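Local coordinates for protein putative polyketide cyclase SMa1630 (Sinorhizobium meliloti 1021, PDB 4U13) that is of unproven function but, as a SnoaL-like protein of the NTF2 superfamily and putative polyketide cyclase, probably binds a small molecule in its cone-shaped fold, at residues N11-F14 against D15-C19. Residues are numbered along the deposited sequence; the frame is centred on the assembly and turned at random.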
ATOM      1  N   ASN A  11      -5.384   9.200  -1.940  1.00 56.60           N
ATOM      2  CA  ASN A  11      -4.768   7.910  -2.211  1.00 61.47           C
ATOM      3  C   ASN A  11      -3.276   7.974  -2.604  1.00 59.27           C
ATOM      4  O   ASN A  11      -2.473   7.083  -2.268  1.00 55.03           O
ATOM      5  CB  ASN A  11      -5.535   7.280  -3.319  1.00 69.67           C
ATOM      6  CG  ASN A  11      -5.620   5.821  -3.166  1.00 80.45           C
ATOM      7  OD1 ASN A  11      -6.609   5.327  -2.620  1.00 87.28           O
ATOM      8  ND2 ASN A  11      -4.586   5.103  -3.632  1.00 83.59           N
HETATM    9  N   MSE A  12      -2.922   9.032  -3.323  1.00 56.28           N
HETATM   10  CA  MSE A  12      -1.542   9.284  -3.697  1.00 60.43           C
HETATM   11  C   MSE A  12      -0.685   9.583  -2.479  1.00 55.95           C
HETATM   12  O   MSE A  12       0.436   9.106  -2.393  1.00 55.34           O
HETATM   13  CB  MSE A  12      -1.558  10.446  -4.682  1.00 68.49           C
HETATM   14  CG  MSE A  12      -0.196  10.698  -5.353  1.00 88.41           C
HETATM   15 SE   MSE A  12      -0.254  12.309  -6.573  1.00120.06          SE
HETATM   16  CE  MSE A  12      -1.765  11.684  -7.731  1.00 98.88           C
ATOM     17  N   TYR A  13      -1.209  10.375  -1.540  1.00 47.41           N
ATOM     18  CA  TYR A  13      -0.558  10.596  -0.274  1.00 46.28           C
ATOM     19  C   TYR A  13      -0.159   9.286   0.409  1.00 46.00           C
ATOM     20  O   TYR A  13       1.017   9.069   0.697  1.00 47.27           O
ATOM     21  CB  TYR A  13      -1.417  11.461   0.658  1.00 47.26           C
ATOM     22  CG  TYR A  13      -0.734  11.638   1.972  1.00 45.91           C
ATOM     23  CD1 TYR A  13       0.203  12.634   2.157  1.00 47.05           C
ATOM     24  CD2 TYR A  13      -0.913  10.713   2.971  1.00 50.03           C
ATOM     25  CE1 TYR A  13       0.900  12.739   3.338  1.00 47.12           C
ATOM     26  CE2 TYR A  13      -0.214  10.783   4.162  1.00 47.15           C
ATOM     27  CZ  TYR A  13       0.689  11.801   4.335  1.00 48.77           C
ATOM     28  OH  TYR A  13       1.389  11.887   5.538  1.00 55.01           O
ATOM     29  N   PHE A  14      -1.101   8.379   0.610  1.00 47.99           N
ATOM     30  CA  PHE A  14      -0.819   7.156   1.362  1.00 45.63           C
ATOM     31  C   PHE A  14       0.049   6.182   0.613  1.00 47.15           C
ATOM     32  O   PHE A  14       0.823   5.461   1.233  1.00 46.18           O
ATOM     33  CB  PHE A  14      -2.113   6.458   1.764  1.00 46.06           C
ATOM     34  CG  PHE A  14      -2.803   7.148   2.905  1.00 45.46           C
ATOM     35  CD1 PHE A  14      -2.259   7.100   4.152  1.00 45.10           C
ATOM     36  CD2 PHE A  14      -3.938   7.896   2.707  1.00 46.13           C
ATOM     37  CE1 PHE A  14      -2.874   7.739   5.210  1.00 45.44           C
ATOM     38  CE2 PHE A  14      -4.563   8.515   3.740  1.00 45.54           C
ATOM     39  CZ  PHE A  14      -3.998   8.470   5.005  1.00 45.36           C
ATOM     40  N   ASP A  15      -0.031   6.173  -0.713  1.00 49.66           N
ATOM     41  CA  ASP A  15       0.827   5.267  -1.552  1.00 52.36           C
ATOM     42  C   ASP A  15       2.288   5.692  -1.472  1.00 51.01           C
ATOM     43  O   ASP A  15       3.242   4.857  -1.366  1.00 49.36           O
ATOM     44  CB  ASP A  15       0.426   5.308  -3.026  1.00 60.15           C
ATOM     45  CG  ASP A  15      -0.883   4.520  -3.334  1.00 65.13           C
ATOM     46  OD1 ASP A  15      -1.147   3.486  -2.684  1.00 68.55           O
ATOM     47  OD2 ASP A  15      -1.644   4.913  -4.257  1.00 77.73           O
ATOM     48  N   ALA A  16       2.439   6.998  -1.476  1.00 47.62           N
ATOM     49  CA  ALA A  16       3.755   7.607  -1.406  1.00 49.48           C
ATOM     50  C   ALA A  16       4.366   7.546  -0.019  1.00 49.29           C
ATOM     51  O   ALA A  16       5.543   7.248   0.116  1.00 49.70           O
ATOM     52  CB  ALA A  16       3.662   9.059  -1.851  1.00 49.99           C
ATOM     53  N   ASP A  17       3.555   7.846   0.993  1.00 48.98           N
ATOM     54  CA  ASP A  17       3.938   7.655   2.363  1.00 49.65           C
ATOM     55  C   ASP A  17       4.410   6.213   2.537  1.00 49.91           C
ATOM     56  O   ASP A  17       5.482   5.916   2.987  1.00 48.32           O
ATOM     57  CB  ASP A  17       2.730   7.938   3.258  1.00 53.04           C
ATOM     58  CG  ASP A  17       3.063   7.938   4.736  1.00 56.18           C
ATOM     59  OD1 ASP A  17       4.221   8.204   5.080  1.00 58.20           O
ATOM     60  OD2 ASP A  17       2.148   7.728   5.574  1.00 56.43           O
ATOM     61  N   SER A  18       3.597   5.304   2.139  1.00 49.20           N
ATOM     62  CA  SER A  18       3.861   3.876   2.266  1.00 50.50           C
ATOM     63  C   SER A  18       5.108   3.345   1.481  1.00 51.12           C
ATOM     64  O   SER A  18       5.745   2.386   1.880  1.00 49.91           O
ATOM     65  CB  SER A  18       2.585   3.200   1.898  1.00 51.66           C
ATOM     66  OG  SER A  18       2.812   1.838   1.699  1.00 55.52           O
ATOM     67  N   CYS A  19       5.376   3.895   0.297  1.00 52.84           N
ATOM     68  CA  CYS A  19       6.501   3.438  -0.537  1.00 51.00           C
ATOM     69  C   CYS A  19       7.738   4.260  -0.346  1.00 54.22           C
ATOM     70  O   CYS A  19       8.726   4.062  -1.062  1.00 56.12           O
ATOM     71  CB  CYS A  19       6.082   3.459  -2.008  1.00 53.24           C
ATOM     72  SG  CYS A  19       4.750   2.202  -2.399  1.00 57.80           S
TER
HETATM   73  O   HOH W   1       1.501   9.632   7.226  1.00 58.52           O
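Tyr13 and Asp17 lie one turn apart on helix 8-19, their side chains running alongside each other in the same direction. With CG anti to the backbone N in both, ring and carboxylate leave the helix together, their planes 43° apart. CE2 of Tyr13 is 4.1 Å from OD2 of Asp17, so the direct touch is loose; a water joins the polar ends, 2.8 Å from Tyr13 OH and donating to Asp17 OD2 at 2.6 Å. The backbone bond from Asp17 N to Tyr13 O, 2.8 Å, spans the same turn. On another side of the helix, ND2 of Asn11 reaches OD2 of Asp15 at 3.0 Å. That bond is weak, bent to 130° at the hydrogen, with the amide and carboxylate planes turned 66° apart. Asp15 N also donates to Asn11 O, and Ser18 N to Phe14 O, as the helix continues. Between the aromatic neighbours, CD2 of Tyr13 sits 3.9 Å above the centre of one face of the Phe14 ring.

Phe96 meets the Tyr13 ring edge-to-face and Tyr94 packs against Phe14, which sets this side of the helix against strand 90-99 of the curved sheet, as in the cone of NTF2-like folds. Trp52 NE1 of helix 44-59 grips Asp17 OD1, and Cys19 forms a disulfide with Cys19 of the second subunit. Asp17 is therefore buried but held at both oxygens: Trp52 NE1 and a weak bond with Tyr61 OH at OD1, the water at OD2. Together these partners fix the rotation of the carboxylate, and the shared water ties its position to the Tyr13 hydroxyl.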